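Probable starch synthase 4, chloroplastic/amyloplastic (PDB 6GNE) is probably a plastid starch synthase of Arabidopsis with the two-domain GT-B glycosyltransferase fold, and in this model holds ADP and glycan ligands. Local coordinates at residues A[260-265]-A[481-486]; A[228-233]-A[421-426]. All coordinates share one frame; numbering follows the deposited sequence.

Contact 1: residues A[260-265]-A[481-486]; sequences ILNGID and FSWGSS. With AC1 (4,6-dideoxy-4-{[(1S,4R,5S,6S)-4,5,6-trihydroxy-3-(hydroxymethyl)cyclohex-2-en-1-yl]amino}-alpha-D-glucopyranose), chain C.
In the crossover region of the GT-B fold, Gly-263 lies against the Trp-483 indole in the segment that leads into the C-terminal helix 484-499. CA of Gly-263 makes a CH-pi contact over the face of the five-membered ring, 3.8 Å from its centroid, and the Gly-263 N sits above the middle of the whole indole. The absence of a side chain at Gly-263 lets its backbone lie close to that of 481-483, since a CB there would point at the Ser-482 carbonyl. Trp-483 carries CG beside its backbone N (chi1 -80°), which swings the indole back over 262-263; Val-31, Leu-35 and Ala-38 of helix 27-41 also touch it. NE1 reaches Gly-263 indirectly: a water in the ring plane lies 3.0 Å from Trp-483 NE1 and donates to Gly-263 O at 2.7 Å. A second water joins Trp-483 N to Ile-264 O.

A GT-B chain typically returns at its end to the N-terminal domain, and here two direct bonds clasp that return. Ile-264 N donates to Phe-481 O at 2.9 Å and almost straight (172°), while its CG1 packs alongside CB of Phe-481 at 3.8 Å. Further on, in the helix, Ser-486 OG donates a hydrogen bond to Leu-261 O at 2.6 Å, in the carbonyl plane, with CG2 of Ile-260 packed beside the hydroxyl.

Asn-262 ties this packing to the glycan pocket. Its amide runs alongside the indole, the planes 46° apart, with ND2 3.5 Å from CH2 of Trp-483. OD1 points the other way, into the pocket, and accepts from O6B of AC1 at 2.7 Å; Asp-146, His-175 and Glu-397 are among the other residues bonded to this ligand.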
loop_
_atom_site.group_PDB
_atom_site.type_symbol
_atom_site.label_atom_id
_atom_site.label_comp_id
_atom_site.label_asym_id
_atom_site.label_seq_id
_atom_site.Cartn_x
_atom_site.Cartn_y
_atom_site.Cartn_z
ATOM N N ILE A 260 -7.456 -5.383 -9.619
ATOM C CA ILE A 260 -6.212 -5.499 -10.377
ATOM C C ILE A 260 -5.067 -5.630 -9.379
ATOM O O ILE A 260 -4.838 -4.719 -8.559
ATOM C CB ILE A 260 -5.944 -4.248 -11.242
ATOM C CG1 ILE A 260 -6.999 -4.091 -12.336
ATOM C CG2 ILE A 260 -4.558 -4.315 -11.881
ATOM C CD1 ILE A 260 -6.967 -2.712 -13.004
ATOM N N LEU A 261 -4.338 -6.738 -9.493
ATOM C CA LEU A 261 -3.229 -7.046 -8.588
ATOM C C LEU A 261 -2.143 -5.998 -8.714
ATOM O O LEU A 261 -1.643 -5.764 -9.814
ATOM C CB LEU A 261 -2.642 -8.434 -8.887
ATOM C CG LEU A 261 -1.689 -9.028 -7.842
ATOM C CD1 LEU A 261 -2.341 -9.249 -6.465
ATOM C CD2 LEU A 261 -1.114 -10.324 -8.404
ATOM N N ASN A 262 -1.801 -5.355 -7.594
ATOM C CA ASN A 262 -0.675 -4.414 -7.576
ATOM C C ASN A 262 0.613 -5.114 -8.096
ATOM O O ASN A 262 0.824 -6.319 -7.863
ATOM C CB ASN A 262 -0.378 -3.914 -6.162
ATOM C CG ASN A 262 -1.456 -3.034 -5.578
ATOM O OD1 ASN A 262 -1.566 -2.947 -4.348
ATOM N ND2 ASN A 262 -2.200 -2.318 -6.422
ATOM N N GLY A 263 1.433 -4.378 -8.835
ATOM C CA GLY A 263 2.848 -4.696 -8.934
ATOM C C GLY A 263 3.657 -4.009 -7.837
ATOM O O GLY A 263 3.113 -3.381 -6.927
ATOM N N ILE A 264 4.974 -4.174 -7.924
ATOM C CA ILE A 264 5.949 -3.409 -7.137
ATOM C C ILE A 264 6.938 -2.777 -8.104
ATOM O O ILE A 264 7.146 -3.262 -9.243
ATOM C CB ILE A 264 6.713 -4.271 -6.093
ATOM C CG1 ILE A 264 7.523 -5.389 -6.747
ATOM C CG2 ILE A 264 5.743 -4.886 -5.090
ATOM C CD1 ILE A 264 8.436 -6.111 -5.785
ATOM N N ASP A 265 7.553 -1.704 -7.630
ATOM C CA ASP A 265 8.555 -0.996 -8.389
ATOM C C ASP A 265 9.824 -1.831 -8.405
ATOM O O ASP A 265 10.624 -1.736 -7.503
ATOM C CB ASP A 265 8.797 0.377 -7.773
ATOM C CG ASP A 265 9.711 1.230 -8.609
ATOM O OD1 ASP A 265 10.576 0.695 -9.329
ATOM O OD2 ASP A 265 9.587 2.469 -8.522
ATOM N N PHE A 481 7.376 -9.292 -11.046
ATOM C CA PHE A 481 6.536 -8.527 -10.106
ATOM C C PHE A 481 6.369 -7.074 -10.509
ATOM O O PHE A 481 5.755 -6.301 -9.790
ATOM C CB PHE A 481 7.100 -8.597 -8.683
ATOM C CG PHE A 481 7.169 -9.979 -8.137
ATOM C CD1 PHE A 481 6.002 -10.671 -7.847
ATOM C CD2 PHE A 481 8.396 -10.616 -7.965
ATOM C CE1 PHE A 481 6.047 -11.966 -7.347
ATOM C CE2 PHE A 481 8.441 -11.928 -7.481
ATOM C CZ PHE A 481 7.264 -12.602 -7.168
ATOM N N SER A 482 6.889 -6.699 -11.670
ATOM C CA SER A 482 6.802 -5.302 -12.114
ATOM C C SER A 482 5.338 -4.852 -12.349
ATOM O O SER A 482 4.423 -5.666 -12.306
ATOM C CB SER A 482 7.602 -5.121 -13.390
ATOM O OG SER A 482 6.917 -5.722 -14.449
ATOM N N TRP A 483 5.122 -3.565 -12.600
ATOM C CA TRP A 483 3.787 -3.073 -12.988
ATOM C C TRP A 483 3.431 -3.350 -14.446
ATOM O O TRP A 483 2.275 -3.199 -14.798
ATOM C CB TRP A 483 3.650 -1.577 -12.711
ATOM C CG TRP A 483 3.370 -1.307 -11.308
ATOM C CD1 TRP A 483 4.279 -1.052 -10.325
ATOM C CD2 TRP A 483 2.094 -1.278 -10.699
ATOM N NE1 TRP A 483 3.635 -0.851 -9.129
ATOM C CE2 TRP A 483 2.292 -0.986 -9.329
ATOM C CE3 TRP A 483 0.797 -1.440 -11.174
ATOM C CZ2 TRP A 483 1.244 -0.891 -8.426
ATOM C CZ3 TRP A 483 -0.266 -1.335 -10.266
ATOM C CH2 TRP A 483 -0.019 -1.069 -8.901
ATOM N N GLY A 484 4.383 -3.778 -15.281
ATOM C CA GLY A 484 4.119 -4.075 -16.696
ATOM C C GLY A 484 2.692 -4.530 -17.026
ATOM O O GLY A 484 1.921 -3.855 -17.740
ATOM N N SER A 485 2.330 -5.656 -16.449
ATOM C CA SER A 485 1.047 -6.274 -16.720
ATOM C C SER A 485 -0.167 -5.450 -16.208
ATOM O O SER A 485 -1.118 -5.182 -16.961
ATOM C CB SER A 485 1.049 -7.636 -16.066
ATOM O OG SER A 485 0.147 -8.435 -16.723
ATOM N N SER A 486 -0.122 -5.063 -14.936
ATOM C CA SER A 486 -1.228 -4.335 -14.305
ATOM C C SER A 486 -1.338 -2.867 -14.709
ATOM O O SER A 486 -2.444 -2.327 -14.706
ATOM C CB SER A 486 -1.167 -4.430 -12.781
ATOM O OG SER A 486 -1.473 -5.730 -12.410
HETATM C C1 AC1 C . -3.907 3.569 4.752
HETATM O O2 AC1 C . -5.935 3.694 3.427
HETATM C C2 AC1 C . -4.626 3.102 3.482
HETATM C C4A AC1 C . -2.563 -3.077 0.044
HETATM C C3 AC1 C . -4.668 1.568 3.389
HETATM O O3 AC1 C . -5.299 1.238 2.149
HETATM C C4 AC1 C . -3.248 1.002 3.490
HETATM N N4A AC1 C . -3.154 -0.461 3.335
HETATM C C5 AC1 C . -2.699 1.480 4.837
HETATM O O5 AC1 C . -2.644 2.909 4.849
HETATM C C6 AC1 C . -1.279 1.016 5.112
HETATM C C1B AC1 C . -3.541 -1.195 2.121
HETATM C C2B AC1 C . -3.638 -2.730 2.311
HETATM O O2B AC1 C . -3.568 -3.143 3.690
HETATM C C3B AC1 C . -2.634 -3.534 1.493
HETATM O O3B AC1 C . -3.124 -4.872 1.448
HETATM O O4 AC1 C . -1.537 -3.812 -0.626
HETATM C C5B AC1 C . -2.342 -1.597 -0.059
HETATM C C7B AC1 C . -2.734 -0.765 0.912
HETATM C C6B AC1 C . -1.723 -1.020 -1.310
HETATM O O6B AC1 C . -2.560 -1.262 -2.447
HETATM O O HOH W 1 3.842 -0.852 -6.165
HETATM O O HOH W 2 7.352 -1.765 -12.092
#

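Contact 2: residues A[228-233]-A[421-426]; sequences TVSPTY and LNDSVF. With AC1 (4,6-dideoxy-4-{[(1S,4R,5S,6S)-4,5,6-trihydroxy-3-(hydroxymethyl)cyclohex-2-en-1-yl]amino}-alpha-D-glucopyranose), chain C.
Thr-232 grips the Asp-423 carboxylate with two donors. Its backbone N reaches OD2 of Asp-423 at 2.9 Å (164°), on the syn side of that oxygen. The OG1 hydroxyl donates to OD1 of Asp-423 at 2.7 Å, coming in 37° above the carboxylate plane. Because OG1 stands beside the backbone N (chi1 -63°), both donors face the same group, and each oxygen takes one of the two. ND2 of Asn-422 adds a weak bond to OG1 of Thr-232 at 3.4 Å, the two side chains meeting at about a right angle. CD of Pro-231 and CB of Ser-230 pack against Asp-423 OD2.

Ser-230 sets the start of helix 231-238: it is the N-cap, its OG accepting from Tyr-233 N at 3.1 Å while also bonding Pro-398 O. The carboxylate thus sits by the first turn, where the helix dipole would probably favour its negative charge. Just before the cap, CG1 of Val-229 lies 3.4 Å from O6B of AC1. The pairing of helix 231-238 with helix 419-424 spans the cleft between the two Rossmann-like domains of a GT-B fold, beside its ligand site.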
loop_
_atom_site.group_PDB
_atom_site.type_symbol
_atom_site.label_atom_id
_atom_site.label_comp_id
_atom_site.label_asym_id
_atom_site.label_seq_id
_atom_site.Cartn_x
_atom_site.Cartn_y
_atom_site.Cartn_z
ATOM N N THR A 228 -9.976 -2.002 -7.125
ATOM C CA THR A 228 -9.250 -2.371 -5.929
ATOM C C THR A 228 -8.061 -3.232 -6.325
ATOM O O THR A 228 -7.838 -3.518 -7.502
ATOM C CB THR A 228 -10.135 -3.013 -4.854
ATOM O OG1 THR A 228 -9.385 -3.120 -3.650
ATOM C CG2 THR A 228 -10.634 -4.379 -5.270
ATOM N N VAL A 229 -7.312 -3.649 -5.328
ATOM C CA VAL A 229 -5.924 -3.994 -5.531
ATOM C C VAL A 229 -5.615 -5.514 -5.691
ATOM O O VAL A 229 -4.416 -5.892 -5.778
ATOM C CB VAL A 229 -5.064 -3.305 -4.453
ATOM C CG1 VAL A 229 -5.113 -1.793 -4.691
ATOM C CG2 VAL A 229 -5.554 -3.646 -3.040
ATOM N N SER A 230 -6.661 -6.357 -5.791
ATOM C CA SER A 230 -6.470 -7.737 -6.282
ATOM C C SER A 230 -7.777 -8.357 -6.735
ATOM O O SER A 230 -8.808 -8.044 -6.183
ATOM C CB SER A 230 -5.834 -8.634 -5.203
ATOM O OG SER A 230 -6.745 -8.881 -4.141
ATOM N N PRO A 231 -7.738 -9.246 -7.732
ATOM C CA PRO A 231 -8.995 -9.931 -8.146
ATOM C C PRO A 231 -9.749 -10.657 -6.989
ATOM O O PRO A 231 -10.978 -10.535 -6.875
ATOM C CB PRO A 231 -8.519 -10.961 -9.191
ATOM C CG PRO A 231 -7.194 -10.471 -9.678
ATOM C CD PRO A 231 -6.596 -9.602 -8.603
ATOM N N THR A 232 -9.021 -11.378 -6.137
ATOM C CA THR A 232 -9.649 -12.106 -5.024
ATOM C C THR A 232 -10.291 -11.155 -4.000
ATOM O O THR A 232 -11.439 -11.366 -3.586
ATOM C CB THR A 232 -8.657 -13.074 -4.333
ATOM O OG1 THR A 232 -8.239 -14.084 -5.264
ATOM C CG2 THR A 232 -9.284 -13.747 -3.100
ATOM N N TYR A 233 -9.572 -10.101 -3.620
ATOM C CA TYR A 233 -10.169 -9.095 -2.732
ATOM C C TYR A 233 -11.448 -8.472 -3.331
ATOM O O TYR A 233 -12.422 -8.296 -2.624
ATOM C CB TYR A 233 -9.174 -8.001 -2.401
ATOM C CG TYR A 233 -9.648 -7.029 -1.360
ATOM C CD1 TYR A 233 -10.019 -7.459 -0.088
ATOM C CD2 TYR A 233 -9.691 -5.670 -1.625
ATOM C CE1 TYR A 233 -10.417 -6.555 0.891
ATOM C CE2 TYR A 233 -10.070 -4.749 -0.653
ATOM C CZ TYR A 233 -10.440 -5.194 0.596
ATOM O OH TYR A 233 -10.837 -4.280 1.537
ATOM N N LEU A 421 -3.033 -12.292 -1.320
ATOM C CA LEU A 421 -2.061 -13.341 -1.041
ATOM C C LEU A 421 -2.475 -14.578 -1.806
ATOM O O LEU A 421 -1.649 -15.309 -2.320
ATOM C CB LEU A 421 -1.968 -13.612 0.481
ATOM C CG LEU A 421 -1.555 -12.406 1.324
ATOM C CD1 LEU A 421 -1.631 -12.696 2.801
ATOM C CD2 LEU A 421 -0.145 -11.945 0.967
ATOM N N ASN A 422 -3.769 -14.768 -1.929
ATOM C CA ASN A 422 -4.326 -15.859 -2.720
ATOM C C ASN A 422 -4.037 -15.766 -4.234
ATOM O O ASN A 422 -4.076 -16.754 -4.933
ATOM C CB ASN A 422 -5.831 -15.857 -2.466
ATOM C CG ASN A 422 -6.480 -17.122 -2.866
ATOM O OD1 ASN A 422 -6.122 -18.208 -2.392
ATOM N ND2 ASN A 422 -7.466 -16.992 -3.749
ATOM N N ASP A 423 -3.771 -14.566 -4.712
ATOM C CA ASP A 423 -3.421 -14.264 -6.098
ATOM C C ASP A 423 -1.931 -14.178 -6.370
ATOM O O ASP A 423 -1.562 -14.123 -7.547
ATOM C CB ASP A 423 -4.031 -12.911 -6.513
ATOM C CG ASP A 423 -5.554 -12.915 -6.499
ATOM O OD1 ASP A 423 -6.149 -13.908 -6.886
ATOM O OD2 ASP A 423 -6.169 -11.921 -6.124
ATOM N N SER A 424 -1.081 -14.167 -5.334
ATOM C CA SER A 424 0.375 -14.092 -5.521
ATOM C C SER A 424 1.236 -15.199 -4.850
ATOM O O SER A 424 2.421 -15.334 -5.166
ATOM C CB SER A 424 0.832 -12.740 -4.994
ATOM O OG SER A 424 0.374 -12.551 -3.667
ATOM N N VAL A 425 0.658 -15.972 -3.913
ATOM C CA VAL A 425 1.388 -17.010 -3.194
ATOM C C VAL A 425 0.714 -18.363 -3.378
ATOM O O VAL A 425 -0.449 -18.541 -3.078
ATOM C CB VAL A 425 1.560 -16.686 -1.701
ATOM C CG1 VAL A 425 2.526 -17.661 -1.042
ATOM C CG2 VAL A 425 2.128 -15.296 -1.528
ATOM N N PHE A 426 1.492 -19.320 -3.863
ATOM C CA PHE A 426 1.021 -20.639 -4.260
ATOM C C PHE A 426 1.927 -21.728 -3.654
ATOM O O PHE A 426 3.127 -21.800 -3.933
ATOM C CB PHE A 426 1.035 -20.730 -5.782
ATOM C CG PHE A 426 0.225 -19.671 -6.457
ATOM C CD1 PHE A 426 -1.166 -19.804 -6.602
ATOM C CD2 PHE A 426 0.840 -18.521 -6.936
ATOM C CE1 PHE A 426 -1.912 -18.824 -7.231
ATOM C CE2 PHE A 426 0.090 -17.503 -7.559
ATOM C CZ PHE A 426 -1.284 -17.660 -7.712
HETATM C C1 AC1 C . -3.907 3.569 4.752
HETATM O O2 AC1 C . -5.935 3.694 3.427
HETATM C C2 AC1 C . -4.626 3.102 3.482
HETATM C C4A AC1 C . -2.563 -3.077 0.044
HETATM C C3 AC1 C . -4.668 1.568 3.389
HETATM O O3 AC1 C . -5.299 1.238 2.149
HETATM C C4 AC1 C . -3.248 1.002 3.490
HETATM N N4A AC1 C . -3.154 -0.461 3.335
HETATM C C5 AC1 C . -2.699 1.480 4.837
HETATM O O5 AC1 C . -2.644 2.909 4.849
HETATM C C6 AC1 C . -1.279 1.016 5.112
HETATM C C1B AC1 C . -3.541 -1.195 2.121
HETATM C C2B AC1 C . -3.638 -2.730 2.311
HETATM O O2B AC1 C . -3.568 -3.143 3.690
HETATM C C3B AC1 C . -2.634 -3.534 1.493
HETATM O O3B AC1 C . -3.124 -4.872 1.448
HETATM O O4 AC1 C . -1.537 -3.812 -0.626
HETATM C C5B AC1 C . -2.342 -1.597 -0.059
HETATM C C7B AC1 C . -2.734 -0.765 0.912
HETATM C C6B AC1 C . -1.723 -1.020 -1.310
HETATM O O6B AC1 C . -2.560 -1.262 -2.447
#

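How the contacts relate
The centres of the two contacts lie 12 Å apart, and along the chain their segments alternate: 228-233, 260-265, 421-426, 481-486. The two earlier segments leave the ends of neighbouring parallel strands, 225-228 and 257-259, of the N-terminal domain sheet. At and just past the ends of those strands the backbones stay paired through probable hydrogen bonds, Ile-260 N to Thr-228 O at 2.8 Å and Asn-262 N to Val-229 O at 3.2 Å. From these neighbouring strand ends contact 2 reaches across to helix 419-424 of the C-terminal domain, whereas contact 1 receives the returning helix 484-499. Both touch AC1, so the interdomain junction and the chain's return crossing meet beside one pocket.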